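Local coordinates for protein anabena Tic22 (Anabaena sp., PDB 4EV1) that probably acts as a chaperone in protein transport, as a member of the Tic22-like family, perhaps linked to thylakoids, at residues T81-L85 with G86-Q90. Numbering follows the deposited sequence.
Sequences TAVPL and GVIYQ
Strand 81-84 passes directly into helix 85-94, the short axes of 81-84 and 86-90 lying at 69° between their N-to-C directions, with Pro-84 as N-cap: its O takes a weak bond from Val-87 N (3.1 Å). The i to i+4 pattern begins with Leu-85 O, which accepts from Tyr-89 N at 2.9 Å, nearly straight (175°) and in the carbonyl plane. The Val-83 side chain points forward onto the first turn. Its CG1, anti to the backbone N (chi1 -176°), reaches Ile-88 CG1 at 3.8 Å and Val-87 CB at 4.0 Å, crossing both side chains at about a right angle. Ile-88 supplies this partner because its CG1 is anti to the carbonyl carbon, lying beside its own backbone N. Val-87 meets Val-83 through CB and the Pro-84 ring through CG2, nearest CG at 3.7 Å. These three apolar contacts brace the junction of strand and helix. The Leu-85 side chain leaves its backbone away from 86-90 and touches Ile-16, Leu-11 and Phe-106. Strand 79-84 pairs antiparallel with strand 15-20, Val-83 bonding through its backbone to Ile-16, while Ile-88 packs on Ile-16 and on Phe-104 and Phe-106 of strand 102-107. Tyr-89 lies against helix 4-11 through Ile-7 and Leu-11, its OH hydrogen-bonded to Gln-197 and Glu-4, which ties the new helix to helices 4-11 and 189-198.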
ATOM      1  N   THR A  81     -14.315  -3.535   2.302  1.00 23.96           N
ATOM      2  CA  THR A  81     -14.461  -2.785   1.068  1.00 23.86           C
ATOM      3  C   THR A  81     -13.072  -2.519   0.480  1.00 23.92           C
ATOM      4  O   THR A  81     -12.154  -2.083   1.192  1.00 25.19           O
ATOM      5  CB  THR A  81     -15.228  -1.482   1.349  1.00 22.26           C
ATOM      6  OG1 THR A  81     -16.539  -1.832   1.844  1.00 23.96           O
ATOM      7  CG2 THR A  81     -15.340  -0.627   0.114  1.00 23.77           C
ATOM      8  N   ALA A  82     -12.929  -2.770  -0.807  1.00 23.98           N
ATOM      9  CA  ALA A  82     -11.695  -2.524  -1.548  1.00 24.09           C
ATOM     10  C   ALA A  82     -11.716  -1.086  -2.157  1.00 23.91           C
ATOM     11  O   ALA A  82     -12.683  -0.698  -2.822  1.00 24.71           O
ATOM     12  CB  ALA A  82     -11.564  -3.586  -2.630  1.00 23.31           C
ATOM     13  N   VAL A  83     -10.718  -0.280  -1.817  1.00 23.83           N
ATOM     14  CA  VAL A  83     -10.595   1.114  -2.295  1.00 24.37           C
ATOM     15  C   VAL A  83      -9.207   1.267  -3.007  1.00 24.78           C
ATOM     16  O   VAL A  83      -8.170   0.856  -2.463  1.00 26.76           O
ATOM     17  CB  VAL A  83     -10.706   2.104  -1.091  1.00 24.81           C
ATOM     18  CG1 VAL A  83     -10.674   3.633  -1.541  1.00 24.68           C
ATOM     19  CG2 VAL A  83     -11.982   1.753  -0.196  1.00 26.02           C
ATOM     20  N   PRO A  84      -9.168   1.876  -4.188  1.00 23.58           N
ATOM     21  CA  PRO A  84      -7.890   2.133  -4.782  1.00 24.39           C
ATOM     22  C   PRO A  84      -7.055   3.094  -3.900  1.00 22.77           C
ATOM     23  O   PRO A  84      -7.566   4.035  -3.331  1.00 22.98           O
ATOM     24  CB  PRO A  84      -8.237   2.781  -6.142  1.00 25.16           C
ATOM     25  CG  PRO A  84      -9.681   2.734  -6.295  1.00 25.17           C
ATOM     26  CD  PRO A  84     -10.285   2.402  -4.997  1.00 25.56           C
ATOM     27  N   LEU A  85      -5.769   2.849  -3.799  1.00 23.35           N
ATOM     28  CA  LEU A  85      -4.912   3.668  -2.937  1.00 23.13           C
ATOM     29  C   LEU A  85      -4.884   5.132  -3.318  1.00 23.15           C
ATOM     30  O   LEU A  85      -4.848   5.981  -2.429  1.00 23.69           O
ATOM     31  CB  LEU A  85      -3.503   3.107  -2.891  1.00 23.75           C
ATOM     32  CG  LEU A  85      -2.430   3.876  -2.127  1.00 23.14           C
ATOM     33  CD1 LEU A  85      -2.771   4.014  -0.625  1.00 25.44           C
ATOM     34  CD2 LEU A  85      -1.148   3.088  -2.306  1.00 26.99           C
ATOM     35  N   GLY A  86      -4.988   5.438  -4.618  1.00 24.03           N
ATOM     36  CA  GLY A  86      -5.018   6.839  -5.067  1.00 25.18           C
ATOM     37  C   GLY A  86      -6.215   7.631  -4.620  1.00 25.50           C
ATOM     38  O   GLY A  86      -6.105   8.827  -4.367  1.00 25.65           O
ATOM     39  N   VAL A  87      -7.350   6.959  -4.426  1.00 25.55           N
ATOM     40  CA  VAL A  87      -8.530   7.604  -3.879  1.00 25.44           C
ATOM     41  C   VAL A  87      -8.301   8.043  -2.436  1.00 25.82           C
ATOM     42  O   VAL A  87      -8.645   9.149  -2.044  1.00 26.54           O
ATOM     43  CB  VAL A  87      -9.744   6.661  -3.946  1.00 25.60           C
ATOM     44  CG1 VAL A  87     -10.961   7.287  -3.285  1.00 26.35           C
ATOM     45  CG2 VAL A  87     -10.054   6.311  -5.433  1.00 26.87           C
ATOM     46  N   ILE A  88      -7.713   7.171  -1.630  1.00 26.11           N
ATOM     47  CA  ILE A  88      -7.330   7.531  -0.280  1.00 25.63           C
ATOM     48  C   ILE A  88      -6.291   8.647  -0.250  1.00 25.18           C
ATOM     49  O   ILE A  88      -6.434   9.592   0.524  1.00 27.14           O
ATOM     50  CB  ILE A  88      -6.842   6.273   0.493  1.00 25.58           C
ATOM     51  CG1 ILE A  88      -7.993   5.264   0.630  1.00 26.85           C
ATOM     52  CG2 ILE A  88      -6.324   6.660   1.884  1.00 26.44           C
ATOM     53  CD1 ILE A  88      -7.578   3.968   1.301  1.00 28.56           C
ATOM     54  N   TYR A  89      -5.238   8.527  -1.048  1.00 27.29           N
ATOM     55  CA  TYR A  89      -4.228   9.580  -1.194  1.00 28.71           C
ATOM     56  C   TYR A  89      -4.911  10.943  -1.501  1.00 29.78           C
ATOM     57  O   TYR A  89      -4.734  11.933  -0.784  1.00 29.10           O
ATOM     58  CB  TYR A  89      -3.277   9.228  -2.349  1.00 30.19           C
ATOM     59  CG  TYR A  89      -2.285  10.335  -2.707  1.00 33.89           C
ATOM     60  CD1 TYR A  89      -1.269  10.682  -1.839  1.00 38.07           C
ATOM     61  CD2 TYR A  89      -2.396  11.031  -3.910  1.00 37.34           C
ATOM     62  CE1 TYR A  89      -0.356  11.710  -2.164  1.00 41.60           C
ATOM     63  CE2 TYR A  89      -1.519  12.041  -4.247  1.00 40.87           C
ATOM     64  CZ  TYR A  89      -0.482  12.370  -3.386  1.00 41.65           C
ATOM     65  OH  TYR A  89       0.390  13.379  -3.741  1.00 45.41           O
ATOM     66  N   GLN A  90      -5.737  10.948  -2.542  1.00 29.38           N
ATOM     67  CA  GLN A  90      -6.435  12.160  -2.966  1.00 31.18           C
ATOM     68  C   GLN A  90      -7.314  12.724  -1.872  1.00 31.11           C
ATOM     69  O   GLN A  90      -7.277  13.922  -1.580  1.00 31.97           O
ATOM     70  CB  GLN A  90      -7.236  11.863  -4.246  1.00 31.36           C
ATOM     71  CG  GLN A  90      -8.029  13.048  -4.775  1.00 35.44           C
ATOM     72  CD  GLN A  90      -8.866  12.658  -5.959  1.00 39.89           C
ATOM     73  OE1 GLN A  90      -9.895  11.966  -5.829  1.00 46.10           O
ATOM     74  NE2 GLN A  90      -8.427  13.070  -7.127  1.00 44.94           N
TER